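Local atomic coordinates of uncharacterized protein HtdX (Mycobacterium tuberculosis, PDB entry 4OOB), a protein that catalyses the reversible hydration of trans-2-enoyl-CoA to (3R)-3-hydroxyacyl-CoA, with a preference for C8 to C12 chains. Residues A64-I69 and D170-H175; A68-N73 and Q121-L126; R101-D106 and H127-S132. All blocks are in the same frame, centred on the assembly; numbering follows the deposited sequence.

From the N terminus, the chain reaches residues 64-69 after helix 43-57 and runs straight into strand 69-77. Interaction 2 closes the first long loop, bringing 121-126 back beside 68-73 in the antiparallel sheet. Inside that loop lies 101-106, which meets 127-132 just beyond it. Interaction 3 therefore crosses interaction 2, and strand 116-128 serves both. Interaction 1 closes the widest loop, from 64-69 to 170-175, and interaction 3 is nested within it. Interactions 1 and 2 share Ala68 and Ile69. Interactions 2 and 3 link strands 69-77, 116-128 and 102-113. Interaction 1 ties the approach to strand 69-77 to the loop between helices 158-167 and 178-183.

Interaction 1: residues A64-I69 and D170-H175; sequences AAMGAI and DHNPIH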
loop_
_atom_site.group_PDB
_atom_site.type_symbol
_atom_site.label_atom_id
_atom_site.label_comp_id
_atom_site.label_asym_id
_atom_site.label_seq_id
_atom_site.Cartn_x
_atom_site.Cartn_y
_atom_site.Cartn_z
ATOM N N ALA A 64 5.105 0.822 10.209
ATOM C CA ALA A 64 6.149 0.183 9.436
ATOM C C ALA A 64 7.401 0.653 10.138
ATOM O O ALA A 64 7.397 1.699 10.785
ATOM C CB ALA A 64 6.112 0.630 7.980
ATOM N N ALA A 65 8.459 -0.142 10.063
ATOM C CA ALA A 65 9.730 0.247 10.712
ATOM C C ALA A 65 10.081 1.595 10.146
ATOM O O ALA A 65 9.799 1.915 8.935
ATOM C CB ALA A 65 10.862 -0.763 10.451
ATOM N N MET A 66 10.692 2.395 11.005
ATOM C CA MET A 66 10.916 3.777 10.690
ATOM C C MET A 66 11.822 3.797 9.484
ATOM O O MET A 66 12.793 3.064 9.384
ATOM C CB MET A 66 11.519 4.503 11.890
ATOM C CG MET A 66 11.260 6.003 11.878
ATOM S SD MET A 66 11.981 6.798 13.325
ATOM C CE MET A 66 11.347 5.922 14.733
ATOM N N GLY A 67 11.477 4.582 8.506
ATOM C CA GLY A 67 12.322 4.639 7.349
ATOM C C GLY A 67 12.139 3.560 6.276
ATOM O O GLY A 67 12.500 3.874 5.103
ATOM N N ALA A 68 11.631 2.334 6.663
ATOM C CA ALA A 68 11.199 1.281 5.717
ATOM C C ALA A 68 10.535 1.889 4.516
ATOM O O ALA A 68 9.841 2.893 4.616
ATOM C CB ALA A 68 10.194 0.357 6.337
ATOM N N ILE A 69 10.704 1.246 3.388
ATOM C CA ILE A 69 10.150 1.765 2.155
ATOM C C ILE A 69 9.350 0.629 1.554
ATOM O O ILE A 69 9.870 -0.462 1.407
ATOM C CB ILE A 69 11.278 2.188 1.201
ATOM C CG1 ILE A 69 12.144 3.275 1.861
ATOM C CG2 ILE A 69 10.706 2.629 -0.165
ATOM C CD1 ILE A 69 13.382 3.671 1.019
ATOM N N ASP A 170 -0.656 2.346 9.992
ATOM C CA ASP A 170 0.801 2.567 9.842
ATOM C C ASP A 170 1.103 4.015 10.199
ATOM O O ASP A 170 0.818 4.897 9.406
ATOM C CB ASP A 170 1.254 2.243 8.415
ATOM C CG ASP A 170 2.753 2.528 8.165
ATOM O OD1 ASP A 170 3.427 2.967 9.133
ATOM O OD2 ASP A 170 3.255 2.331 7.012
ATOM N N HIS A 171 1.636 4.239 11.411
ATOM C CA HIS A 171 2.084 5.559 11.886
ATOM C C HIS A 171 3.621 5.815 11.729
ATOM O O HIS A 171 4.144 6.672 12.397
ATOM C CB HIS A 171 1.723 5.768 13.384
ATOM C CG HIS A 171 0.254 5.911 13.665
ATOM N ND1 HIS A 171 -0.587 4.829 13.876
ATOM C CD2 HIS A 171 -0.518 7.012 13.803
ATOM C CE1 HIS A 171 -1.810 5.261 14.099
ATOM N NE2 HIS A 171 -1.786 6.581 14.082
ATOM N N ASN A 172 4.316 5.077 10.874
ATOM C CA ASN A 172 5.750 5.305 10.609
ATOM C C ASN A 172 5.933 6.799 10.386
ATOM O O ASN A 172 5.375 7.378 9.426
ATOM C CB ASN A 172 6.182 4.440 9.415
ATOM C CG ASN A 172 7.564 4.745 8.886
ATOM O OD1 ASN A 172 8.308 5.449 9.470
ATOM N ND2 ASN A 172 7.884 4.190 7.726
ATOM N N PRO A 173 6.656 7.458 11.326
ATOM C CA PRO A 173 6.767 8.929 11.366
ATOM C C PRO A 173 7.533 9.605 10.231
ATOM O O PRO A 173 7.675 10.863 10.258
ATOM C CB PRO A 173 7.470 9.193 12.691
ATOM C CG PRO A 173 8.220 7.958 13.010
ATOM C CD PRO A 173 7.535 6.817 12.323
ATOM N N ILE A 174 8.080 8.840 9.280
ATOM C CA ILE A 174 8.655 9.494 8.084
ATOM C C ILE A 174 7.559 10.102 7.202
ATOM O O ILE A 174 7.859 10.892 6.349
ATOM C CB ILE A 174 9.478 8.573 7.189
ATOM C CG1 ILE A 174 8.518 7.541 6.535
ATOM C CG2 ILE A 174 10.616 7.887 7.954
ATOM C CD1 ILE A 174 9.211 6.509 5.697
ATOM N N HIS A 175 6.303 9.717 7.383
ATOM C CA HIS A 175 5.151 10.346 6.672
ATOM C C HIS A 175 4.565 11.565 7.373
ATOM O O HIS A 175 3.807 12.296 6.765
ATOM C CB HIS A 175 4.039 9.319 6.517
ATOM C CG HIS A 175 4.521 8.046 5.946
ATOM N ND1 HIS A 175 4.453 6.847 6.628
ATOM C CD2 HIS A 175 5.162 7.791 4.789
ATOM C CE1 HIS A 175 4.999 5.904 5.895
ATOM N NE2 HIS A 175 5.435 6.454 4.779
#
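Ala64 N reaches Asp170 OD1 from above the carboxylate plane, 66° out of it, at 2.9 Å. Asn172 N meets the same oxygen nearly along the C-O axis, on the other side of that plane, with 2.9 Å to Asp170 OD1. This second bond makes an Asx turn. The other oxygen, Asp170 OD2, rests against Ala64 CB at 3.5 Å. Around the amide of Asn172, OD1 has two weak bonds. One comes from Gly67 N, 3.4 Å from Asn172 OD1. The other comes from Ile174 N, also 3.4 Å from Asn172 OD1. Asn172 ND2 lies near Ala65 O, but the angle is poor for a bond. With chi1 at 170°, CG of Asn172 turns from the backbone N to the peptides of the 64-69 loop.

The apolar contacts lie beside the amide. Met66 crosses Pro173 at about a right angle, and Met66 CG is 3.8 Å from Pro173 CG. Ile174 CG2 touches Gly67 N at 3.5 Å, and its CG1 covers one face of the His175 ring. His175 also stacks with His192. Residues 65-68 form a type II turn, closed by Ala68 N and Ala65 O at 2.9 Å, with Gly67 at phi 84°.

The sequence around 170-175 fits the hydratase 2 motif of MaoC-like enzymes. In relatives, its aspartate and histidine are the catalytic pair, and Asp170 and His175 probably play that part here. The N-H groups of Ala64 and Asn172 fix the position of Asp170 OD1 in this buried part of the fold. The Asn172 side chain adds only a weak link to the 64-69 loop.

Interaction 2: residues A68-N73 and Q121-L126; sequences AIHTEN and QVTTFL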
loop_
_atom_site.group_PDB
_atom_site.type_symbol
_atom_site.label_atom_id
_atom_site.label_comp_id
_atom_site.label_asym_id
_atom_site.label_seq_id
_atom_site.Cartn_x
_atom_site.Cartn_y
_atom_site.Cartn_z
ATOM N N ALA A 68 11.631 2.334 6.663
ATOM C CA ALA A 68 11.199 1.281 5.717
ATOM C C ALA A 68 10.535 1.889 4.516
ATOM O O ALA A 68 9.841 2.893 4.616
ATOM C CB ALA A 68 10.194 0.357 6.337
ATOM N N ILE A 69 10.704 1.246 3.388
ATOM C CA ILE A 69 10.150 1.765 2.155
ATOM C C ILE A 69 9.350 0.629 1.554
ATOM O O ILE A 69 9.870 -0.462 1.407
ATOM C CB ILE A 69 11.278 2.188 1.201
ATOM C CG1 ILE A 69 12.144 3.275 1.861
ATOM C CG2 ILE A 69 10.706 2.629 -0.165
ATOM C CD1 ILE A 69 13.382 3.671 1.019
ATOM N N HIS A 70 8.086 0.905 1.243
ATOM C CA HIS A 70 7.237 -0.055 0.585
ATOM C C HIS A 70 7.619 -0.080 -0.935
ATOM O O HIS A 70 7.481 0.907 -1.662
ATOM C CB HIS A 70 5.767 0.331 0.833
ATOM C CG HIS A 70 4.805 -0.749 0.532
ATOM N ND1 HIS A 70 3.460 -0.662 0.816
ATOM C CD2 HIS A 70 4.987 -1.957 -0.031
ATOM C CE1 HIS A 70 2.855 -1.765 0.431
ATOM N NE2 HIS A 70 3.758 -2.555 -0.109
ATOM N N THR A 71 8.057 -1.232 -1.425
ATOM C CA THR A 71 8.499 -1.305 -2.804
ATOM C C THR A 71 7.460 -1.943 -3.727
ATOM O O THR A 71 7.365 -1.514 -4.853
ATOM C CB THR A 71 9.814 -2.077 -2.920
ATOM O OG1 THR A 71 9.668 -3.293 -2.222
ATOM C CG2 THR A 71 11.024 -1.279 -2.258
ATOM N N GLU A 72 6.674 -2.911 -3.233
ATOM C CA GLU A 72 5.756 -3.696 -4.040
ATOM C C GLU A 72 4.611 -4.252 -3.237
ATOM O O GLU A 72 4.741 -4.572 -2.039
ATOM C CB GLU A 72 6.472 -4.866 -4.709
ATOM C CG GLU A 72 6.688 -4.630 -6.188
ATOM C CD GLU A 72 7.440 -5.723 -6.899
ATOM O OE1 GLU A 72 8.443 -5.361 -7.555
ATOM O OE2 GLU A 72 7.025 -6.905 -6.840
ATOM N N ASN A 73 3.481 -4.394 -3.918
ATOM C CA ASN A 73 2.299 -4.940 -3.303
ATOM C C ASN A 73 1.451 -5.664 -4.306
ATOM O O ASN A 73 1.103 -5.075 -5.343
ATOM C CB ASN A 73 1.458 -3.839 -2.670
ATOM C CG ASN A 73 0.702 -4.344 -1.460
ATOM O OD1 ASN A 73 -0.530 -4.548 -1.487
ATOM N ND2 ASN A 73 1.427 -4.583 -0.409
ATOM N N GLN A 121 -2.428 -11.224 0.073
ATOM C CA GLN A 121 -1.472 -10.171 -0.225
ATOM C C GLN A 121 0.019 -10.537 -0.018
ATOM O O GLN A 121 0.367 -11.181 0.936
ATOM C CB GLN A 121 -1.817 -8.968 0.603
ATOM C CG GLN A 121 -0.818 -7.845 0.551
ATOM C CD GLN A 121 -1.290 -6.693 1.409
ATOM O OE1 GLN A 121 -1.756 -5.708 0.878
ATOM N NE2 GLN A 121 -1.235 -6.840 2.741
ATOM N N VAL A 122 0.856 -10.072 -0.956
ATOM C CA VAL A 122 2.302 -10.050 -0.852
ATOM C C VAL A 122 2.752 -8.563 -0.870
ATOM O O VAL A 122 2.520 -7.798 -1.824
ATOM C CB VAL A 122 3.014 -10.834 -1.961
ATOM C CG1 VAL A 122 4.495 -11.008 -1.620
ATOM C CG2 VAL A 122 2.373 -12.235 -2.198
ATOM N N THR A 123 3.334 -8.176 0.254
ATOM C CA THR A 123 3.791 -6.864 0.492
ATOM C C THR A 123 5.290 -7.028 0.651
ATOM O O THR A 123 5.752 -7.855 1.449
ATOM C CB THR A 123 3.259 -6.345 1.845
ATOM O OG1 THR A 123 1.845 -6.128 1.749
ATOM C CG2 THR A 123 4.017 -5.057 2.300
ATOM N N THR A 124 6.036 -6.198 -0.035
ATOM C CA THR A 124 7.440 -6.225 0.084
ATOM C C THR A 124 7.874 -4.888 0.625
ATOM O O THR A 124 7.623 -3.848 0.029
ATOM C CB THR A 124 8.039 -6.521 -1.304
ATOM O OG1 THR A 124 7.620 -7.826 -1.679
ATOM C CG2 THR A 124 9.506 -6.527 -1.289
ATOM N N PHE A 125 8.528 -4.943 1.770
ATOM C CA PHE A 125 9.187 -3.799 2.364
ATOM C C PHE A 125 10.715 -3.907 2.223
ATOM O O PHE A 125 11.292 -5.006 2.295
ATOM C CB PHE A 125 8.789 -3.662 3.845
ATOM C CG PHE A 125 7.523 -2.904 4.055
ATOM C CD1 PHE A 125 7.472 -1.547 3.812
ATOM C CD2 PHE A 125 6.392 -3.527 4.527
ATOM C CE1 PHE A 125 6.301 -0.827 4.022
ATOM C CE2 PHE A 125 5.217 -2.819 4.709
ATOM C CZ PHE A 125 5.163 -1.479 4.435
ATOM N N LEU A 126 11.321 -2.756 1.939
ATOM C CA LEU A 126 12.778 -2.530 1.956
ATOM C C LEU A 126 13.116 -1.873 3.295
ATOM O O LEU A 126 12.624 -0.756 3.624
ATOM C CB LEU A 126 13.236 -1.603 0.806
ATOM C CG LEU A 126 14.750 -1.263 0.744
ATOM C CD1 LEU A 126 15.586 -2.451 0.302
ATOM C CD2 LEU A 126 15.030 -0.095 -0.162
#
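Ile69 and Leu126 form an antiparallel hydrogen-bonded pair. Leu126 N donates to Ile69 O at 2.8 Å, and Ile69 N returns a bond to Leu126 O. Further on, both Thr71 and Glu72 face Thr124, a classic beta bulge. Thr71 N donates to Thr124 O at 3.0 Å, and Thr124 N donates to Glu72 O at 2.9 Å. The bulge shifts the register by one residue between His70 and Glu72.

Aromatic contact lies on the face carrying His70 and Phe125. Their rings meet obliquely, with planes at 35° and centroids 4.6 Å apart. His70 CB comes closest to the Phe125 ring, 3.4 Å from Phe125 CE1. A chi1 of -164° sends the imidazole along the strand, across the Thr123 methyl, with Thr123 CG2 3.5 Å from His70 NE2. Thr124 O sits at the edge of the imidazole, near its plane.

Apolar contact is made by Ile69, Leu126 and the Thr71 methyl. The Thr71 side chain crosses that of Leu126 at about a right angle, with Thr71 CG2 3.8 Å from Leu126 CB. Ile69 CD1 approaches Leu126 CD2.

Polar side chains find partners nearby. His70 NE2 makes a weak bond to Glu72 O. Glu72 extends from the sheet to a salt bridge with Arg217 and a bond with His74, and Thr124 OG1 bonds Asp106.

Phe125 and Thr123 also pack on helix 43-57, consistent with a hotdog fold, in which the sheet curls round a helix. The chemistry is thus divided: backbone hydrogen bonds pair the strands through the bulge, and the face of His70 and Phe125 lies on the helix side.

Interaction 3: residues R101-D106 and H127-S132; sequences RGLLVD and HQQRTS
Leu103 and His127 pair as an antiparallel hydrogen-bonded bridge, with His127 N donating to Leu103 O at 2.9 Å and Leu103 N donating back to His127 O at 3.2 Å, and Gly102 faces Gln128 in the adjoining non-hydrogen-bonded pair.

Where the strand ends, Gln129 folds its side chain back over the bridge. Its backbone adds a longer bond, from Gln129 N to Arg101 O at 3.3 Å. Gly102 brings its CA close to Gln129 O, at 3.2 Å. The Gln129 chi1 of 60° lets NE2 reach the backbone carbonyl of His127, with Gln129 NE2 2.7 Å from His127 O. That oxygen accepts from two donors, Leu103 N and Gln129 NE2, which come from opposite faces of its plane. The same amide packs obliquely on Leu103. Thr131 CG2 touches Gly102 O at 3.3 Å, while its hydroxyl bonds His99 O and Leu133 N. At the other end, Val105 CG1 meets the edge of the His127 ring, 3.8 Å from His127 NE2.

This is the open end of the hairpin of strands 102-113 and 116-128, where the second strand gives way to loop. Strand 86-99 lies on the far side of 102-113 and receives Leu103, Leu104 and Val105. Asp106 forms a salt bridge with Arg97 of that strand. Strand 69-77 flanks 116-128, and Gln128 touches its Ile69. The His127 side chain packs on Ala65 and Ala68, in the loop leading into strand 69-77.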
loop_
_atom_site.group_PDB
_atom_site.type_symbol
_atom_site.label_atom_id
_atom_site.label_comp_id
_atom_site.label_asym_id
_atom_site.label_seq_id
_atom_site.Cartn_x
_atom_site.Cartn_y
_atom_site.Cartn_z
ATOM N N ARG A 101 20.069 -0.880 -1.337
ATOM C CA ARG A 101 19.691 0.111 -0.381
ATOM C C ARG A 101 19.138 -0.530 0.859
ATOM O O ARG A 101 18.736 0.163 1.787
ATOM C CB ARG A 101 18.708 1.101 -1.026
ATOM C CG ARG A 101 19.469 2.131 -1.845
ATOM C CD ARG A 101 18.649 2.950 -2.801
ATOM N NE ARG A 101 17.439 3.451 -2.216
ATOM C CZ ARG A 101 16.205 3.251 -2.691
ATOM N NH1 ARG A 101 15.994 2.571 -3.814
ATOM N NH2 ARG A 101 15.168 3.786 -2.042
ATOM N N GLY A 102 19.134 -1.855 0.881
ATOM C CA GLY A 102 18.819 -2.589 2.101
ATOM C C GLY A 102 18.384 -4.015 1.887
ATOM O O GLY A 102 18.788 -4.657 0.909
ATOM N N LEU A 103 17.527 -4.478 2.785
ATOM C CA LEU A 103 17.084 -5.846 2.855
ATOM C C LEU A 103 15.562 -5.853 2.611
ATOM O O LEU A 103 14.800 -5.196 3.311
ATOM C CB LEU A 103 17.441 -6.434 4.211
ATOM C CG LEU A 103 18.508 -7.524 4.443
ATOM C CD1 LEU A 103 19.575 -7.678 3.354
ATOM C CD2 LEU A 103 19.155 -7.411 5.811
ATOM N N LEU A 104 15.161 -6.601 1.589
ATOM C CA LEU A 104 13.784 -6.766 1.241
ATOM C C LEU A 104 13.313 -8.011 1.965
ATOM O O LEU A 104 14.045 -9.007 2.042
ATOM C CB LEU A 104 13.582 -6.970 -0.286
ATOM C CG LEU A 104 14.151 -5.913 -1.225
ATOM C CD1 LEU A 104 14.296 -6.450 -2.653
ATOM C CD2 LEU A 104 13.236 -4.682 -1.255
ATOM N N VAL A 105 12.069 -7.950 2.420
ATOM C CA VAL A 105 11.373 -9.117 2.934
ATOM C C VAL A 105 9.939 -9.107 2.434
ATOM O O VAL A 105 9.332 -8.042 2.288
ATOM C CB VAL A 105 11.368 -9.125 4.461
ATOM C CG1 VAL A 105 10.669 -7.867 5.005
ATOM C CG2 VAL A 105 10.686 -10.380 4.956
ATOM N N ASP A 106 9.384 -10.282 2.209
ATOM C CA ASP A 106 8.011 -10.404 1.818
ATOM C C ASP A 106 7.133 -10.741 3.006
ATOM O O ASP A 106 7.433 -11.644 3.789
ATOM C CB ASP A 106 7.847 -11.502 0.781
ATOM C CG ASP A 106 8.415 -11.157 -0.595
ATOM O OD1 ASP A 106 8.726 -9.980 -0.952
ATOM O OD2 ASP A 106 8.554 -12.139 -1.337
ATOM N N HIS A 127 13.875 -2.605 4.098
ATOM C CA HIS A 127 14.416 -2.072 5.327
ATOM C C HIS A 127 15.806 -1.532 5.089
ATOM O O HIS A 127 16.761 -2.279 4.908
ATOM C CB HIS A 127 14.412 -3.149 6.379
ATOM C CG HIS A 127 13.031 -3.616 6.720
ATOM N ND1 HIS A 127 12.125 -2.820 7.393
ATOM C CD2 HIS A 127 12.399 -4.786 6.485
ATOM C CE1 HIS A 127 10.999 -3.482 7.560
ATOM N NE2 HIS A 127 11.136 -4.673 7.013
ATOM N N GLN A 128 15.925 -0.225 5.100
ATOM C CA GLN A 128 17.177 0.394 4.716
ATOM C C GLN A 128 18.340 -0.003 5.623
ATOM O O GLN A 128 18.204 -0.148 6.876
ATOM C CB GLN A 128 17.066 1.915 4.704
ATOM C CG GLN A 128 15.825 2.510 4.081
ATOM C CD GLN A 128 16.002 3.982 3.726
ATOM O OE1 GLN A 128 15.152 4.840 4.042
ATOM N NE2 GLN A 128 17.120 4.289 3.122
ATOM N N GLN A 129 19.505 -0.099 4.976
ATOM C CA GLN A 129 20.802 -0.476 5.590
ATOM C C GLN A 129 21.791 -0.738 4.464
ATOM O O GLN A 129 21.379 -1.033 3.328
ATOM C CB GLN A 129 20.685 -1.759 6.450
ATOM C CG GLN A 129 20.214 -2.970 5.674
ATOM C CD GLN A 129 19.489 -3.980 6.529
ATOM O OE1 GLN A 129 20.087 -4.844 7.090
ATOM N NE2 GLN A 129 18.174 -3.889 6.575
ATOM N N ARG A 130 23.078 -0.696 4.773
ATOM C CA ARG A 130 24.120 -1.117 3.804
ATOM C C ARG A 130 24.080 -2.616 3.616
ATOM O O ARG A 130 23.948 -3.344 4.577
ATOM C CB ARG A 130 25.552 -0.760 4.271
ATOM C CG ARG A 130 26.451 -0.395 3.115
ATOM C CD ARG A 130 27.922 -0.184 3.472
ATOM N NE ARG A 130 28.430 -1.515 3.549
ATOM C CZ ARG A 130 29.086 -2.169 2.620
ATOM N NH1 ARG A 130 29.540 -1.607 1.522
ATOM N NH2 ARG A 130 29.303 -3.420 2.851
ATOM N N THR A 131 24.251 -3.074 2.387
ATOM C CA THR A 131 24.440 -4.498 2.091
ATOM C C THR A 131 25.676 -4.673 1.194
ATOM O O THR A 131 26.196 -3.698 0.662
ATOM C CB THR A 131 23.232 -5.045 1.313
ATOM O OG1 THR A 131 23.270 -4.579 -0.051
ATOM C CG2 THR A 131 21.907 -4.609 1.974
ATOM N N SER A 132 26.072 -5.918 0.951
ATOM C CA SER A 132 27.116 -6.221 -0.037
ATOM C C SER A 132 26.768 -5.816 -1.476
ATOM O O SER A 132 27.563 -6.058 -2.351
ATOM C CB SER A 132 27.375 -7.723 -0.070
ATOM O OG SER A 132 26.344 -8.375 -0.825
#